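Local coordinates for PhiH1 repressor-like protein (Haloarcula marismortui ATCC 43049, PDB 3B73) that probably binds DNA as a winged helix-turn-helix repressor-like protein, although its function has not been established, at residues W14-I18 with E38-S42; S29-E34 with V46-L50. All blocks are in the same frame, centred on the assembly; numbering follows the deposited sequence.

Contact 1: W14-I18 with E38-S42; sequences WDDRI and EIRIS. With SO4 (sulfate ion), chain D.
The indole of W14 lies against the E38 carbonyl, the backbone of I39 and R40, and the side chains of R40 and I41, and the tight packing gathers round that ring. I41 CG2 sits over one face of the five-membered ring as a CH-pi contact, 3.6 Å from the ring centroid and 20° off its normal. Further along, W14 CH2 meets R40 CG at 3.3 Å, while E38 O lies at the ring edge near its plane, 3.1 Å from W14 CZ3. With CG anti to its own carbonyl carbon (chi1 -53°), W14 swings the ring off helix 13-25 and alongside the loop. That loop, the turn of the helix-turn-helix between helices 30-34 and 43-55, is here pinned to the first helix of the winged-helix domain. Cutting W14 back to an alanine would probably rob I41 CG2 and the R40 aliphatic chain of the surface they rest on, opening a gap beneath the loop. Deeper in, CD1 of I39 reaches CB of R17 at 3.7 Å and lies more loosely against I18. The loose side is at R40 and E38, whose side-chain ends lead away from the helix, E38 OE1 pairing with R36. A water bridges E38 O and, weakly, R17 NE, whereas R17 NH2 pairs with D16 of the second subunit. S42, N-cap of helix 43-55, gives its backbone N-H to O3 of a sulfate, nearly straight at 2.6 Å.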
loop_
_atom_site.group_PDB
_atom_site.type_symbol
_atom_site.label_atom_id
_atom_site.label_comp_id
_atom_site.label_asym_id
_atom_site.label_seq_id
_atom_site.Cartn_x
_atom_site.Cartn_y
_atom_site.Cartn_z
ATOM N N TRP B 14 5.468 1.343 1.954
ATOM C CA TRP B 14 6.677 0.694 1.471
ATOM C C TRP B 14 6.701 -0.759 1.882
ATOM O O TRP B 14 7.327 -1.588 1.230
ATOM C CB TRP B 14 7.936 1.463 1.925
ATOM C CG TRP B 14 7.800 2.907 1.512
ATOM C CD1 TRP B 14 7.590 3.982 2.333
ATOM C CD2 TRP B 14 7.746 3.415 0.161
ATOM N NE1 TRP B 14 7.437 5.129 1.571
ATOM C CE2 TRP B 14 7.537 4.806 0.242
ATOM C CE3 TRP B 14 7.889 2.830 -1.099
ATOM C CZ2 TRP B 14 7.460 5.623 -0.896
ATOM C CZ3 TRP B 14 7.798 3.641 -2.222
ATOM C CH2 TRP B 14 7.589 5.021 -2.109
ATOM N N ASP B 15 5.991 -1.063 2.957
ATOM C CA ASP B 15 5.734 -2.442 3.338
ATOM C C ASP B 15 5.108 -3.283 2.210
ATOM O O ASP B 15 5.545 -4.415 1.984
ATOM C CB ASP B 15 4.852 -2.488 4.592
ATOM C CG ASP B 15 5.573 -1.949 5.819
ATOM O OD1 ASP B 15 6.828 -1.895 5.791
ATOM O OD2 ASP B 15 4.892 -1.558 6.790
ATOM N N ASP B 16 4.093 -2.745 1.530
ATOM C CA ASP B 16 3.416 -3.486 0.466
ATOM C C ASP B 16 4.396 -3.655 -0.679
ATOM O O ASP B 16 4.499 -4.739 -1.268
ATOM C CB ASP B 16 2.149 -2.759 -0.036
ATOM C CG ASP B 16 0.888 -3.143 0.749
ATOM O OD1 ASP B 16 0.990 -3.729 1.844
ATOM O OD2 ASP B 16 -0.221 -2.830 0.286
ATOM N N ARG B 17 5.137 -2.590 -0.966
ATOM C CA ARG B 17 6.133 -2.632 -2.032
ATOM C C ARG B 17 7.184 -3.675 -1.736
ATOM O O ARG B 17 7.487 -4.523 -2.575
ATOM C CB ARG B 17 6.801 -1.273 -2.237
ATOM C CG ARG B 17 5.844 -0.194 -2.666
ATOM C CD ARG B 17 5.078 -0.577 -3.924
ATOM N NE ARG B 17 3.922 0.284 -3.976
ATOM C CZ ARG B 17 2.684 -0.113 -3.730
ATOM N NH1 ARG B 17 2.410 -1.385 -3.501
ATOM N NH2 ARG B 17 1.714 0.775 -3.746
ATOM N N ILE B 18 7.733 -3.641 -0.528
ATOM C CA ILE B 18 8.736 -4.632 -0.184
ATOM C C ILE B 18 8.152 -6.032 -0.290
ATOM O O ILE B 18 8.779 -6.912 -0.859
ATOM C CB ILE B 18 9.285 -4.406 1.209
ATOM C CG1 ILE B 18 10.064 -3.088 1.236
ATOM C CG2 ILE B 18 10.121 -5.603 1.634
ATOM C CD1 ILE B 18 10.270 -2.568 2.592
ATOM N N GLU B 38 10.943 1.406 -7.443
ATOM C CA GLU B 38 9.693 1.415 -6.708
ATOM C C GLU B 38 9.894 1.669 -5.230
ATOM O O GLU B 38 8.923 1.875 -4.496
ATOM C CB GLU B 38 8.975 0.072 -6.890
ATOM C CG GLU B 38 8.631 -0.229 -8.327
ATOM C CD GLU B 38 9.674 -1.092 -8.997
ATOM O OE1 GLU B 38 10.817 -1.153 -8.493
ATOM O OE2 GLU B 38 9.344 -1.724 -10.022
ATOM N N ILE B 39 11.144 1.607 -4.782
ATOM C CA ILE B 39 11.442 1.878 -3.382
ATOM C C ILE B 39 12.010 3.285 -3.260
ATOM O O ILE B 39 13.068 3.573 -3.809
ATOM C CB ILE B 39 12.421 0.850 -2.808
ATOM C CG1 ILE B 39 11.853 -0.576 -2.939
ATOM C CG2 ILE B 39 12.771 1.185 -1.347
ATOM C CD1 ILE B 39 10.437 -0.762 -2.386
ATOM N N ARG B 40 11.294 4.169 -2.570
ATOM C CA ARG B 40 11.732 5.562 -2.426
ATOM C C ARG B 40 12.106 5.888 -0.975
ATOM O O ARG B 40 11.979 7.026 -0.530
ATOM C CB ARG B 40 10.625 6.506 -2.902
ATOM C CG ARG B 40 9.923 6.059 -4.195
ATOM C CD ARG B 40 10.832 6.215 -5.400
ATOM N NE ARG B 40 11.315 7.585 -5.484
ATOM C CZ ARG B 40 12.399 7.972 -6.151
ATOM N NH1 ARG B 40 13.137 7.085 -6.807
ATOM N NH2 ARG B 40 12.749 9.250 -6.156
ATOM N N ILE B 41 12.520 4.877 -0.223
ATOM C CA ILE B 41 13.064 5.112 1.108
ATOM C C ILE B 41 14.501 4.606 1.133
ATOM O O ILE B 41 14.920 3.868 0.224
ATOM C CB ILE B 41 12.228 4.450 2.230
ATOM C CG1 ILE B 41 12.031 2.959 1.957
ATOM C CG2 ILE B 41 10.859 5.133 2.350
ATOM C CD1 ILE B 41 11.430 2.182 3.124
ATOM N N SER B 42 15.250 5.011 2.160
ATOM C CA SER B 42 16.683 4.705 2.281
ATOM C C SER B 42 16.960 3.258 2.683
ATOM O O SER B 42 16.085 2.547 3.216
ATOM C CB SER B 42 17.345 5.636 3.307
ATOM O OG SER B 42 16.938 5.303 4.635
HETATM S S SO4 D . 13.828 8.026 3.684
HETATM O O1 SO4 D . 12.378 8.109 3.840
HETATM O O2 SO4 D . 14.487 8.928 4.641
HETATM O O3 SO4 D . 14.250 6.651 3.960
HETATM O O4 SO4 D . 14.158 8.403 2.303
HETATM O O HOH W 1 6.237 2.222 -5.318
#

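Contact 2: S29-E34 with V46-L50; sequences SPKELE and VSRRL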
loop_
_atom_site.group_PDB
_atom_site.type_symbol
_atom_site.label_atom_id
_atom_site.label_comp_id
_atom_site.label_asym_id
_atom_site.label_seq_id
_atom_site.Cartn_x
_atom_site.Cartn_y
_atom_site.Cartn_z
ATOM N N SER B 29 17.015 -8.212 0.168
ATOM C CA SER B 29 17.994 -7.716 1.125
ATOM C C SER B 29 18.000 -6.205 0.969
ATOM O O SER B 29 17.567 -5.692 -0.058
ATOM C CB SER B 29 19.374 -8.311 0.833
ATOM O OG SER B 29 19.679 -8.196 -0.544
ATOM N N PRO B 30 18.482 -5.483 1.988
ATOM C CA PRO B 30 18.322 -4.027 1.985
ATOM C C PRO B 30 18.924 -3.381 0.745
ATOM O O PRO B 30 18.229 -2.641 0.030
ATOM C CB PRO B 30 19.088 -3.591 3.235
ATOM C CG PRO B 30 19.119 -4.808 4.100
ATOM C CD PRO B 30 19.255 -5.951 3.152
ATOM N N LYS B 31 20.199 -3.664 0.490
ATOM C CA LYS B 31 20.904 -3.039 -0.629
ATOM C C LYS B 31 20.146 -3.232 -1.946
ATOM O O LYS B 31 19.885 -2.269 -2.661
ATOM C CB LYS B 31 22.357 -3.538 -0.739
ATOM C CG LYS B 31 23.266 -2.654 -1.614
ATOM C CD LYS B 31 24.743 -3.060 -1.507
ATOM C CE LYS B 31 25.262 -2.971 -0.066
ATOM N NZ LYS B 31 26.597 -3.628 0.125
ATOM N N GLU B 32 19.771 -4.464 -2.272
ATOM C CA GLU B 32 19.083 -4.674 -3.545
ATOM C C GLU B 32 17.636 -4.111 -3.593
ATOM O O GLU B 32 17.144 -3.737 -4.660
ATOM C CB GLU B 32 19.171 -6.145 -3.990
ATOM C CG GLU B 32 18.362 -7.129 -3.174
ATOM C CD GLU B 32 16.890 -7.126 -3.557
ATOM O OE1 GLU B 32 16.545 -6.582 -4.637
ATOM O OE2 GLU B 32 16.080 -7.670 -2.775
ATOM N N LEU B 33 16.960 -4.033 -2.447
ATOM C CA LEU B 33 15.619 -3.444 -2.421
ATOM C C LEU B 33 15.704 -1.944 -2.644
ATOM O O LEU B 33 14.899 -1.364 -3.390
ATOM C CB LEU B 33 14.921 -3.746 -1.099
ATOM C CG LEU B 33 14.297 -5.140 -1.032
ATOM C CD1 LEU B 33 13.963 -5.480 0.409
ATOM C CD2 LEU B 33 13.053 -5.219 -1.935
ATOM N N GLU B 34 16.684 -1.333 -1.976
ATOM C CA GLU B 34 17.028 0.085 -2.123
ATOM C C GLU B 34 17.171 0.496 -3.598
ATOM O O GLU B 34 16.724 1.570 -4.023
ATOM C CB GLU B 34 18.337 0.357 -1.361
ATOM C CG GLU B 34 18.958 1.697 -1.636
ATOM C CD GLU B 34 17.994 2.811 -1.349
ATOM O OE1 GLU B 34 17.208 2.658 -0.391
ATOM O OE2 GLU B 34 18.010 3.823 -2.081
ATOM N N VAL B 46 14.634 0.699 4.694
ATOM C CA VAL B 46 14.299 -0.627 4.205
ATOM C C VAL B 46 14.624 -1.656 5.266
ATOM O O VAL B 46 13.801 -2.526 5.552
ATOM C CB VAL B 46 15.040 -0.971 2.899
ATOM C CG1 VAL B 46 14.756 -2.441 2.492
ATOM C CG2 VAL B 46 14.639 0.005 1.807
ATOM N N SER B 47 15.828 -1.578 5.838
ATOM C CA SER B 47 16.196 -2.491 6.928
ATOM C C SER B 47 15.194 -2.455 8.074
ATOM O O SER B 47 14.816 -3.505 8.623
ATOM C CB SER B 47 17.596 -2.188 7.464
ATOM O OG SER B 47 18.573 -2.657 6.555
ATOM N N ARG B 48 14.780 -1.247 8.447
ATOM C CA ARG B 48 13.772 -1.078 9.494
ATOM C C ARG B 48 12.448 -1.757 9.134
ATOM O O ARG B 48 11.890 -2.492 9.947
ATOM C CB ARG B 48 13.550 0.406 9.787
ATOM C CG ARG B 48 14.388 0.906 10.946
ATOM C CD ARG B 48 14.258 2.414 11.150
ATOM N NE ARG B 48 15.304 3.154 10.447
ATOM C CZ ARG B 48 15.072 4.120 9.566
ATOM N NH1 ARG B 48 13.821 4.469 9.291
ATOM N NH2 ARG B 48 16.086 4.744 8.971
ATOM N N ARG B 49 11.962 -1.527 7.916
ATOM C CA ARG B 49 10.729 -2.160 7.458
ATOM C C ARG B 49 10.881 -3.671 7.364
ATOM O O ARG B 49 9.965 -4.424 7.732
ATOM C CB ARG B 49 10.276 -1.589 6.112
ATOM C CG ARG B 49 9.968 -0.108 6.152
ATOM C CD ARG B 49 9.331 0.332 7.455
ATOM N NE ARG B 49 8.049 -0.315 7.754
ATOM C CZ ARG B 49 7.323 -0.021 8.827
ATOM N NH1 ARG B 49 7.769 0.893 9.677
ATOM N NH2 ARG B 49 6.165 -0.629 9.069
ATOM N N LEU B 50 12.034 -4.134 6.886
ATOM C CA LEU B 50 12.275 -5.588 6.855
ATOM C C LEU B 50 12.149 -6.196 8.261
ATOM O O LEU B 50 11.481 -7.231 8.462
ATOM C CB LEU B 50 13.645 -5.917 6.242
ATOM C CG LEU B 50 13.756 -5.686 4.728
ATOM C CD1 LEU B 50 15.210 -5.764 4.294
ATOM C CD2 LEU B 50 12.872 -6.681 3.929
#
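P30, L33, V46 and L50 join the two helices of the helix-turn-helix, 30-34 and 43-55, the second probably the recognition helix by analogy with the family. The axes of the segments 30-34 and 46-50 approach to 10.0 Å, with 115° between their directions. No hydrogen bond crosses the contact; apolar side chains hold it. L33 is central. Its CD1 lies 3.8 Å from CG1 of V46 and also meets CD2 of L50, this second pair reaching toward each other tip to tip, whereas L33 and V46 meet at a slant. V46 places CG1 anti to its backbone N (chi1 175°), which sends that methyl to both CB and CD1 of L33, while its CG2 lies loosely by OE1 of E34. The other methyl of L50, CD1, comes up to the proline ring of P30, 4.0 Å from CG, the two side chains crossing at about a right angle. The same CG of P30 also makes the closest approach of the contact, 3.3 Å from OG of S47, a van der Waals touch beside a hydroxyl that bonds weakly back to K43 O. Polar groups stay at the margin of this small core. S29 precedes the helix as its N-cap residue, and its backbone N-H donates to OE2 of E32 at 3.1 Å, on the anti side of the carboxylate, while the serine side chain makes no capping bond. Helix 13-25 closes the core from another direction, with I18 touching both L33 and L50 and I21 touching L33; I39 and I41 of the connecting loop cover V46, and strand 27-28, in the sheet with 66-69 and 59-62, leads directly into S29.

How the contacts relate
Contacts 1 and 2 lie with centres about 8 Å apart and interleave along the chain: 14-18, 29-34, 38-42, then 46-50. Together they tie three helices, 13-25, 30-34 and 43-55, with the loop between the last two, into one compact unit. Segments 14-18 and 46-50 are also joined by a salt bridge, D15 OD2 to R49 NH2 at 2.8 Å, and I39 packs against the backbone of L33. Contact 1 holds the connecting loop against helix 13-25, and contact 2 packs the two helices it joins, so together they form the core of the helix-turn-helix, in a family whose third helix probably reads DNA. Contact 1 also borders the second subunit; contact 2 stays within its own chain.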